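Aldehyde dehydrogenase 12 (Zea mays, PDB 6D97) catalyses the NAD-dependent oxidation of L-glutamate gamma-semialdehyde, the last step of proline catabolism in plants. Local coordinates at residues P219-D224 with I229-M234. Numbering follows the deposited sequence.
Sequences PVLKVD and IVMEQM. With NAD (nicotinamide-adenine-dinucleotide), chain E.
M231 is the residue through which helix segment 229-234 rests on strand segment 219-224, meeting L221 and V223. I229, at the start of the helix, packs on helix 124-137, as do Q233 and M234 further on. M231 crosses both strand side chains at about a right angle. Its chain bends at chi2 (-47°) and chi3 (-71°), which carries the terminal methyl back along the line of the strand to the tip of L221. M231 CE lies 3.6 Å from L221 CD2. Nearer the backbone, M231 CG sits 3.9 Å from V223 CG2, the valine branch beside its own backbone N. The contact is purely apolar and buried, and P205 of helix 203-214 touches both V223 and M231.

K222 lies between L221 and V223 in sequence, and its side chain leaves the strand on the face turned from the helix. K222 NZ gives a hydrogen bond of 2.8 Å to NAD O2B and a weak one of 3.3 Å to NAD O3B. It also forms a hydrogen bond with the carbonyl oxygen of S253. A leucine here would probably leave the adenosine ribose hydroxyls without this donor and weaken the hold on NAD. Just past the strand, D224 CB comes within 3.9 Å of NAD O3B.

Strand 218-223, helix 229-240 and strand 249-251 make a right-handed beta-alpha-beta unit, characteristic of the Rossmann-type NAD-binding domain of aldehyde dehydrogenases.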
loop_
_atom_site.group_PDB
_atom_site.type_symbol
_atom_site.label_atom_id
_atom_site.label_comp_id
_atom_site.label_asym_id
_atom_site.label_seq_id
_atom_site.Cartn_x
_atom_site.Cartn_y
_atom_site.Cartn_z
ATOM N N PRO A 219 0.232 -25.299 -11.691
ATOM C CA PRO A 219 1.263 -25.211 -12.724
ATOM C C PRO A 219 1.749 -26.565 -13.207
ATOM O O PRO A 219 1.714 -27.573 -12.496
ATOM C CB PRO A 219 2.391 -24.468 -11.998
ATOM C CG PRO A 219 2.280 -24.970 -10.594
ATOM C CD PRO A 219 0.809 -25.248 -10.338
ATOM N N VAL A 220 2.203 -26.569 -14.454
ATOM C CA VAL A 220 3.058 -27.621 -14.982
ATOM C C VAL A 220 4.445 -27.017 -15.142
ATOM O O VAL A 220 4.600 -25.945 -15.744
ATOM C CB VAL A 220 2.519 -28.197 -16.305
ATOM C CG1 VAL A 220 2.381 -27.115 -17.375
ATOM C CG2 VAL A 220 3.409 -29.332 -16.783
ATOM N N LEU A 221 5.441 -27.663 -14.548
ATOM C CA LEU A 221 6.791 -27.127 -14.478
ATOM C C LEU A 221 7.706 -27.905 -15.411
ATOM O O LEU A 221 7.767 -29.137 -15.347
ATOM C CB LEU A 221 7.330 -27.178 -13.047
ATOM C CG LEU A 221 8.815 -26.833 -12.922
ATOM C CD1 LEU A 221 9.094 -25.392 -13.323
ATOM C CD2 LEU A 221 9.304 -27.095 -11.514
ATOM N N LYS A 222 8.412 -27.183 -16.274
ATOM C CA LYS A 222 9.384 -27.776 -17.183
ATOM C C LYS A 222 10.731 -27.103 -16.960
ATOM O O LYS A 222 10.851 -25.881 -17.105
ATOM C CB LYS A 222 8.936 -27.630 -18.638
ATOM C CG LYS A 222 9.841 -28.316 -19.647
ATOM C CD LYS A 222 10.368 -27.318 -20.662
ATOM C CE LYS A 222 11.144 -28.004 -21.775
ATOM N NZ LYS A 222 12.447 -28.543 -21.292
ATOM N N VAL A 223 11.733 -27.899 -16.603
ATOM C CA VAL A 223 13.103 -27.433 -16.430
ATOM C C VAL A 223 13.956 -28.089 -17.505
ATOM O O VAL A 223 13.717 -29.245 -17.875
ATOM C CB VAL A 223 13.637 -27.754 -15.018
ATOM C CG1 VAL A 223 15.067 -27.255 -14.840
ATOM C CG2 VAL A 223 12.717 -27.150 -13.962
ATOM N N ASP A 224 14.923 -27.332 -18.030
ATOM C CA ASP A 224 15.881 -27.835 -19.005
ATOM C C ASP A 224 16.392 -29.204 -18.591
ATOM O O ASP A 224 16.884 -29.384 -17.472
ATOM C CB ASP A 224 17.051 -26.854 -19.147
ATOM C CG ASP A 224 17.908 -27.136 -20.372
ATOM O OD1 ASP A 224 18.476 -28.245 -20.481
ATOM O OD2 ASP A 224 17.997 -26.245 -21.242
ATOM N N ILE A 229 17.186 -32.617 -12.834
ATOM C CA ILE A 229 17.320 -33.521 -11.696
ATOM C C ILE A 229 17.191 -32.754 -10.392
ATOM O O ILE A 229 16.693 -33.287 -9.393
ATOM C CB ILE A 229 18.655 -34.295 -11.775
ATOM C CG1 ILE A 229 18.654 -35.471 -10.797
ATOM C CG2 ILE A 229 19.844 -33.377 -11.500
ATOM C CD1 ILE A 229 19.735 -36.508 -11.080
ATOM N N VAL A 230 17.599 -31.483 -10.387
ATOM C CA VAL A 230 17.601 -30.698 -9.157
ATOM C C VAL A 230 16.175 -30.448 -8.690
ATOM O O VAL A 230 15.811 -30.754 -7.548
ATOM C CB VAL A 230 18.361 -29.378 -9.363
ATOM C CG1 VAL A 230 18.250 -28.511 -8.119
ATOM C CG2 VAL A 230 19.813 -29.660 -9.705
ATOM N N MET A 231 15.341 -29.889 -9.572
ATOM C CA MET A 231 13.953 -29.639 -9.202
ATOM C C MET A 231 13.203 -30.932 -8.935
ATOM O O MET A 231 12.254 -30.941 -8.146
ATOM C CB MET A 231 13.239 -28.837 -10.288
ATOM C CG MET A 231 13.306 -27.348 -10.074
ATOM S SD MET A 231 12.901 -26.818 -8.397
ATOM C CE MET A 231 11.139 -27.126 -8.361
ATOM N N GLU A 232 13.607 -32.029 -9.578
ATOM C CA GLU A 232 12.986 -33.315 -9.285
ATOM C C GLU A 232 13.206 -33.694 -7.826
ATOM O O GLU A 232 12.269 -34.100 -7.128
ATOM C CB GLU A 232 13.541 -34.390 -10.219
ATOM C CG GLU A 232 12.604 -35.568 -10.414
ATOM C CD GLU A 232 13.227 -36.891 -10.033
ATOM O OE1 GLU A 232 13.186 -37.826 -10.857
ATOM O OE2 GLU A 232 13.759 -36.998 -8.908
ATOM N N GLN A 233 14.442 -33.543 -7.344
ATOM C CA GLN A 233 14.726 -33.770 -5.930
ATOM C C GLN A 233 14.004 -32.757 -5.052
ATOM O O GLN A 233 13.505 -33.102 -3.975
ATOM C CB GLN A 233 16.234 -33.714 -5.686
ATOM C CG GLN A 233 17.021 -34.722 -6.503
ATOM C CD GLN A 233 16.604 -36.150 -6.215
ATOM O OE1 GLN A 233 16.704 -36.623 -5.084
ATOM N NE2 GLN A 233 16.123 -36.842 -7.238
ATOM N N MET A 234 13.931 -31.501 -5.498
ATOM C CA MET A 234 13.240 -30.482 -4.712
ATOM C C MET A 234 11.753 -30.797 -4.588
ATOM O O MET A 234 11.149 -30.573 -3.532
ATOM C CB MET A 234 13.455 -29.104 -5.335
ATOM C CG MET A 234 12.874 -27.972 -4.515
ATOM S SD MET A 234 13.679 -27.822 -2.912
ATOM C CE MET A 234 12.379 -27.018 -1.986
HETATM P PA NAD E . 16.305 -21.540 -23.884
HETATM O O1A NAD E . 15.313 -20.505 -24.507
HETATM O O2A NAD E . 17.186 -22.309 -24.739
HETATM O O5B NAD E . 15.778 -22.707 -23.148
HETATM C C5B NAD E . 15.136 -22.517 -21.910
HETATM C C4B NAD E . 13.968 -23.466 -21.666
HETATM O O4B NAD E . 12.914 -23.293 -22.597
HETATM C C3B NAD E . 14.364 -24.907 -21.659
HETATM O O3B NAD E . 13.681 -25.597 -20.686
HETATM C C2B NAD E . 13.965 -25.351 -22.999
HETATM O O2B NAD E . 13.718 -26.705 -23.015
HETATM C C1B NAD E . 12.740 -24.543 -23.211
HETATM N N9A NAD E . 12.363 -24.337 -24.593
HETATM C C8A NAD E . 13.182 -24.115 -25.685
HETATM N N7A NAD E . 12.424 -23.944 -26.774
HETATM C C5A NAD E . 11.080 -24.035 -26.425
HETATM C C6A NAD E . 9.883 -23.941 -27.109
HETATM N N6A NAD E . 9.894 -23.694 -28.524
HETATM N N1A NAD E . 8.718 -24.081 -26.460
HETATM C C2A NAD E . 8.673 -24.314 -25.123
HETATM N N3A NAD E . 9.828 -24.413 -24.415
HETATM C C4A NAD E . 11.021 -24.279 -25.029
HETATM O O3 NAD E . 17.317 -21.087 -22.922
HETATM P PN NAD E . 18.894 -21.141 -23.104
HETATM O O1N NAD E . 19.409 -20.287 -21.889
HETATM O O2N NAD E . 19.419 -22.538 -22.949
HETATM O O5D NAD E . 19.400 -20.513 -24.375
#